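Local coordinates for alanine dehydrogenase/pyridine nucleotide transhydrogenase (Mycobacterium smegmatis str. MC2 155, PDB 3P2Y), which probably couples hydride transfer between NADH and NADP to proton translocation across the membrane, as the alpha 1 subunit of a pyridine nucleotide transhydrogenase, at residues E33-V45 against N330-A344. Sequence-based numbering, arbitrary orientation.
Sequences EGERRVALVPKVV and NLPATMPEHASELYA
With CG of E35 trans to the backbone N (chi1 -176°) and the chain bent at the next bond, the carboxylate of E35 doubles back to meet N330, whose own CG is likewise trans. N330 ND2 donates to E35 OE1 at 3.0 Å, arriving from above the carboxylate plane, which lies 69° from the amide plane. R37 NH2 reaches the same oxygen from the opposite face, while R37 NE donates almost straight to E35 OE2 at 2.8 Å: a side-on salt bridge with the carboxylate at the guanidinium edge. One face of that guanidinium receives P332 CB, 3.5 Å from R37 NH1, and R37 NH1 is hydrogen-bonded to Q152 OE1 of helix 148-167. P336 CG lies over one face of the R36 guanidinium, toward its rim, 3.6 Å from R36 NH2; R36 NE is held by the carbonyl of G64.

Farther along, S340 OG accepts from V38 N at 3.0 Å (165° at the hydrogen), tying the loop to the helix, and donates to P336 O at 2.7 Å, one turn back, which fixes the hydroxyl's direction. V41 presses CG1 to 3.5 Å from S340 CB, and A344 CB packs against L40 and V44. A water accepts from K43 NZ and donates to E337 OE2 and E341 OE1. E337 OE1 forms a salt bridge with R170 of the second subunit, so the helix start belongs to the subunit interface. Helix 336-354, following the second sheet's last strands, thus returns to the loop after strand 24-27 of the N-terminal parallel sheet, as in the two-domain alanine dehydrogenase/PNT fold.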
loop_
_atom_site.group_PDB
_atom_site.type_symbol
_atom_site.label_atom_id
_atom_site.label_comp_id
_atom_site.label_asym_id
_atom_site.label_seq_id
_atom_site.Cartn_x
_atom_site.Cartn_y
_atom_site.Cartn_z
ATOM N N GLU A 33 16.549 11.430 -10.203
ATOM C CA GLU A 33 15.998 11.524 -8.852
ATOM C C GLU A 33 14.837 10.522 -8.691
ATOM O O GLU A 33 13.935 10.461 -9.556
ATOM C CB GLU A 33 15.497 12.949 -8.535
ATOM N N GLY A 34 14.892 9.742 -7.609
ATOM C CA GLY A 34 13.813 8.828 -7.241
ATOM C C GLY A 34 13.925 7.479 -7.926
ATOM O O GLY A 34 13.163 6.551 -7.608
ATOM N N GLU A 35 14.842 7.350 -8.891
ATOM C CA GLU A 35 14.916 6.101 -9.656
ATOM C C GLU A 35 15.567 5.035 -8.785
ATOM O O GLU A 35 16.597 5.308 -8.134
ATOM C CB GLU A 35 15.730 6.270 -10.941
ATOM C CG GLU A 35 15.741 4.976 -11.802
ATOM C CD GLU A 35 14.317 4.525 -12.152
ATOM O OE1 GLU A 35 13.676 5.200 -12.975
ATOM O OE2 GLU A 35 13.809 3.532 -11.594
ATOM N N ARG A 36 14.981 3.839 -8.755
ATOM C CA ARG A 36 15.568 2.712 -8.029
ATOM C C ARG A 36 15.837 1.491 -8.912
ATOM O O ARG A 36 16.441 0.536 -8.433
ATOM C CB ARG A 36 14.655 2.266 -6.867
ATOM C CG ARG A 36 14.518 3.363 -5.796
ATOM C CD ARG A 36 13.476 2.967 -4.723
ATOM N NE ARG A 36 13.865 1.728 -4.031
ATOM C CZ ARG A 36 13.040 0.947 -3.326
ATOM N NH1 ARG A 36 11.750 1.248 -3.196
ATOM N NH2 ARG A 36 13.525 -0.145 -2.747
ATOM N N ARG A 37 15.388 1.508 -10.164
ATOM C CA ARG A 37 15.610 0.372 -11.048
ATOM C C ARG A 37 17.066 0.378 -11.525
ATOM O O ARG A 37 17.783 1.405 -11.426
ATOM C CB ARG A 37 14.659 0.404 -12.268
ATOM C CG ARG A 37 13.167 0.206 -11.874
ATOM C CD ARG A 37 12.228 0.511 -13.044
ATOM N NE ARG A 37 12.284 1.927 -13.380
ATOM C CZ ARG A 37 11.703 2.468 -14.444
ATOM N NH1 ARG A 37 11.015 1.691 -15.294
ATOM N NH2 ARG A 37 11.824 3.781 -14.680
ATOM N N VAL A 38 17.461 -0.776 -12.046
ATOM C CA VAL A 38 18.789 -1.000 -12.655
ATOM C C VAL A 38 18.560 -1.870 -13.894
ATOM O O VAL A 38 17.687 -2.726 -13.899
ATOM C CB VAL A 38 19.745 -1.715 -11.613
ATOM C CG1 VAL A 38 19.181 -3.073 -11.155
ATOM C CG2 VAL A 38 21.169 -1.882 -12.201
ATOM N N ALA A 39 19.316 -1.644 -14.978
ATOM C CA ALA A 39 18.937 -2.266 -16.268
ATOM C C ALA A 39 19.128 -3.777 -16.299
ATOM O O ALA A 39 18.378 -4.449 -16.977
ATOM C CB ALA A 39 19.677 -1.617 -17.454
ATOM N N LEU A 40 20.133 -4.295 -15.587
ATOM C CA LEU A 40 20.260 -5.743 -15.430
ATOM C C LEU A 40 20.306 -6.087 -13.950
ATOM O O LEU A 40 20.940 -5.373 -13.168
ATOM C CB LEU A 40 21.545 -6.269 -16.100
ATOM C CG LEU A 40 21.718 -6.049 -17.606
ATOM C CD1 LEU A 40 23.040 -6.702 -18.035
ATOM C CD2 LEU A 40 20.508 -6.642 -18.410
ATOM N N VAL A 41 19.626 -7.183 -13.578
ATOM C CA VAL A 41 19.679 -7.709 -12.221
ATOM C C VAL A 41 20.670 -8.865 -12.194
ATOM O O VAL A 41 20.951 -9.463 -13.243
ATOM C CB VAL A 41 18.270 -8.227 -11.734
ATOM C CG1 VAL A 41 17.276 -7.045 -11.651
ATOM C CG2 VAL A 41 17.735 -9.336 -12.643
ATOM N N PRO A 42 21.174 -9.216 -11.005
ATOM C CA PRO A 42 22.191 -10.270 -10.924
ATOM C C PRO A 42 21.818 -11.593 -11.611
ATOM O O PRO A 42 22.667 -12.189 -12.272
ATOM C CB PRO A 42 22.381 -10.446 -9.405
ATOM C CG PRO A 42 22.172 -9.006 -8.885
ATOM C CD PRO A 42 20.909 -8.625 -9.677
ATOM N N LYS A 43 20.562 -12.040 -11.502
ATOM C CA LYS A 43 20.156 -13.311 -12.152
ATOM C C LYS A 43 20.333 -13.289 -13.665
ATOM O O LYS A 43 20.651 -14.324 -14.266
ATOM C CB LYS A 43 18.680 -13.682 -11.857
ATOM C CG LYS A 43 18.396 -14.102 -10.431
ATOM C CD LYS A 43 16.863 -14.255 -10.270
ATOM C CE LYS A 43 16.479 -14.458 -8.805
ATOM N NZ LYS A 43 15.082 -14.951 -8.721
ATOM N N VAL A 44 20.139 -12.117 -14.275
ATOM C CA VAL A 44 20.264 -11.972 -15.721
ATOM C C VAL A 44 21.727 -11.829 -16.091
ATOM O O VAL A 44 22.204 -12.421 -17.058
ATOM C CB VAL A 44 19.384 -10.773 -16.247
ATOM C CG1 VAL A 44 19.629 -10.489 -17.740
ATOM C CG2 VAL A 44 17.878 -11.092 -16.012
ATOM N N VAL A 45 22.454 -11.055 -15.298
ATOM C CA VAL A 45 23.918 -10.981 -15.451
ATOM C C VAL A 45 24.545 -12.380 -15.447
ATOM O O VAL A 45 25.440 -12.685 -16.263
ATOM C CB VAL A 45 24.536 -10.073 -14.357
ATOM C CG1 VAL A 45 26.086 -10.131 -14.408
ATOM C CG2 VAL A 45 24.072 -8.618 -14.545
ATOM N N ASN A 330 6.571 7.597 -10.772
ATOM C CA ASN A 330 7.439 6.478 -11.158
ATOM C C ASN A 330 7.099 5.257 -10.346
ATOM O O ASN A 330 7.830 4.883 -9.420
ATOM C CB ASN A 330 8.923 6.887 -11.019
ATOM C CG ASN A 330 9.892 5.872 -11.656
ATOM O OD1 ASN A 330 9.486 4.783 -12.115
ATOM N ND2 ASN A 330 11.196 6.230 -11.667
ATOM N N LEU A 331 5.935 4.662 -10.635
ATOM C CA LEU A 331 5.550 3.474 -9.873
ATOM C C LEU A 331 6.492 2.251 -10.048
ATOM O O LEU A 331 6.702 1.511 -9.083
ATOM C CB LEU A 331 4.084 3.102 -10.136
ATOM C CG LEU A 331 3.110 4.101 -9.497
ATOM C CD1 LEU A 331 1.680 3.720 -9.944
ATOM C CD2 LEU A 331 3.174 4.078 -7.944
ATOM N N PRO A 332 7.077 2.046 -11.257
ATOM C CA PRO A 332 8.051 0.959 -11.408
ATOM C C PRO A 332 9.208 1.027 -10.407
ATOM O O PRO A 332 9.624 -0.017 -9.870
ATOM C CB PRO A 332 8.554 1.152 -12.864
ATOM C CG PRO A 332 7.285 1.598 -13.569
ATOM C CD PRO A 332 6.791 2.684 -12.559
ATOM N N ALA A 333 9.688 2.246 -10.126
ATOM C CA ALA A 333 10.775 2.437 -9.164
ATOM C C ALA A 333 10.359 2.023 -7.737
ATOM O O ALA A 333 11.204 1.687 -6.919
ATOM C CB ALA A 333 11.263 3.891 -9.180
ATOM N N THR A 334 9.055 2.000 -7.456
ATOM C CA THR A 334 8.588 1.597 -6.121
ATOM C C THR A 334 8.576 0.081 -5.889
ATOM O O THR A 334 8.295 -0.372 -4.785
ATOM C CB THR A 334 7.204 2.154 -5.755
ATOM O OG1 THR A 334 6.178 1.455 -6.490
ATOM C CG2 THR A 334 7.127 3.667 -6.024
ATOM N N MET A 335 8.876 -0.683 -6.925
ATOM C CA MET A 335 8.911 -2.149 -6.789
ATOM C C MET A 335 10.079 -2.610 -7.654
ATOM O O MET A 335 9.930 -3.307 -8.673
ATOM C CB MET A 335 7.552 -2.774 -7.201
ATOM C CG MET A 335 7.387 -4.234 -6.648
ATOM S SD MET A 335 5.887 -4.962 -7.348
ATOM C CE MET A 335 6.527 -5.519 -8.910
ATOM N N PRO A 336 11.288 -2.199 -7.250
ATOM C CA PRO A 336 12.370 -2.158 -8.238
ATOM C C PRO A 336 13.047 -3.491 -8.579
ATOM O O PRO A 336 13.705 -3.578 -9.609
ATOM C CB PRO A 336 13.377 -1.179 -7.591
ATOM C CG PRO A 336 13.220 -1.435 -6.116
ATOM C CD PRO A 336 11.669 -1.558 -5.969
ATOM N N GLU A 337 12.939 -4.506 -7.726
ATOM C CA GLU A 337 13.600 -5.752 -8.096
ATOM C C GLU A 337 12.833 -6.399 -9.232
ATOM O O GLU A 337 13.436 -6.731 -10.275
ATOM C CB GLU A 337 13.748 -6.751 -6.943
ATOM C CG GLU A 337 14.176 -8.123 -7.536
ATOM C CD GLU A 337 14.617 -9.175 -6.534
ATOM O OE1 GLU A 337 14.584 -8.950 -5.329
ATOM O OE2 GLU A 337 15.007 -10.270 -7.018
ATOM N N HIS A 338 11.527 -6.593 -9.069
ATOM C CA HIS A 338 10.803 -7.211 -10.206
ATOM C C HIS A 338 10.643 -6.287 -11.410
ATOM O O HIS A 338 10.692 -6.766 -12.537
ATOM C CB HIS A 338 9.468 -7.841 -9.796
ATOM C CG HIS A 338 9.606 -9.202 -9.191
ATOM N ND1 HIS A 338 8.620 -9.760 -8.402
ATOM C CD2 HIS A 338 10.602 -10.122 -9.257
ATOM C CE1 HIS A 338 9.000 -10.965 -8.010
ATOM N NE2 HIS A 338 10.196 -11.213 -8.521
ATOM N N ALA A 339 10.506 -4.972 -11.198
ATOM C CA ALA A 339 10.498 -4.060 -12.364
ATOM C C ALA A 339 11.825 -4.221 -13.127
ATOM O O ALA A 339 11.828 -4.343 -14.367
ATOM C CB ALA A 339 10.275 -2.585 -11.921
ATOM N N SER A 340 12.950 -4.252 -12.407
ATOM C CA SER A 340 14.251 -4.369 -13.096
ATOM C C SER A 340 14.462 -5.721 -13.719
ATOM O O SER A 340 15.108 -5.815 -14.756
ATOM C CB SER A 340 15.432 -4.100 -12.161
ATOM O OG SER A 340 15.296 -2.810 -11.594
ATOM N N GLU A 341 13.988 -6.776 -13.066
ATOM C CA GLU A 341 14.190 -8.128 -13.628
ATOM C C GLU A 341 13.443 -8.289 -14.937
ATOM O O GLU A 341 14.009 -8.801 -15.900
ATOM C CB GLU A 341 13.758 -9.197 -12.629
ATOM C CG GLU A 341 13.948 -10.630 -13.138
ATOM C CD GLU A 341 13.447 -11.656 -12.119
ATOM O OE1 GLU A 341 13.743 -11.487 -10.924
ATOM O OE2 GLU A 341 12.757 -12.629 -12.513
ATOM N N LEU A 342 12.188 -7.857 -14.978
ATOM C CA LEU A 342 11.406 -7.952 -16.208
ATOM C C LEU A 342 12.034 -7.100 -17.321
ATOM O O LEU A 342 12.158 -7.568 -18.458
ATOM C CB LEU A 342 9.968 -7.523 -15.952
ATOM C CG LEU A 342 9.237 -8.478 -14.989
ATOM C CD1 LEU A 342 7.873 -7.885 -14.683
ATOM C CD2 LEU A 342 9.101 -9.886 -15.556
ATOM N N TYR A 343 12.414 -5.866 -16.960
ATOM C CA TYR A 343 13.096 -4.935 -17.866
ATOM C C TYR A 343 14.394 -5.542 -18.392
ATOM O O TYR A 343 14.719 -5.442 -19.592
ATOM C CB TYR A 343 13.395 -3.594 -17.169
ATOM C CG TYR A 343 14.029 -2.584 -18.095
ATOM C CD1 TYR A 343 15.402 -2.327 -18.037
ATOM C CD2 TYR A 343 13.246 -1.870 -19.025
ATOM C CE1 TYR A 343 15.999 -1.382 -18.921
ATOM C CE2 TYR A 343 13.829 -0.956 -19.911
ATOM C CZ TYR A 343 15.205 -0.714 -19.834
ATOM O OH TYR A 343 15.780 0.217 -20.642
ATOM N N ALA A 344 15.162 -6.153 -17.494
ATOM C CA ALA A 344 16.421 -6.802 -17.892
ATOM C C ALA A 344 16.201 -7.898 -18.923
ATOM O O ALA A 344 16.976 -8.032 -19.873
ATOM C CB ALA A 344 17.118 -7.396 -16.607
HETATM O O HOH W 1 11.839 8.825 -10.316
HETATM O O HOH W 2 10.193 -1.116 -2.803
HETATM O O HOH W 3 13.515 -12.411 -8.266
#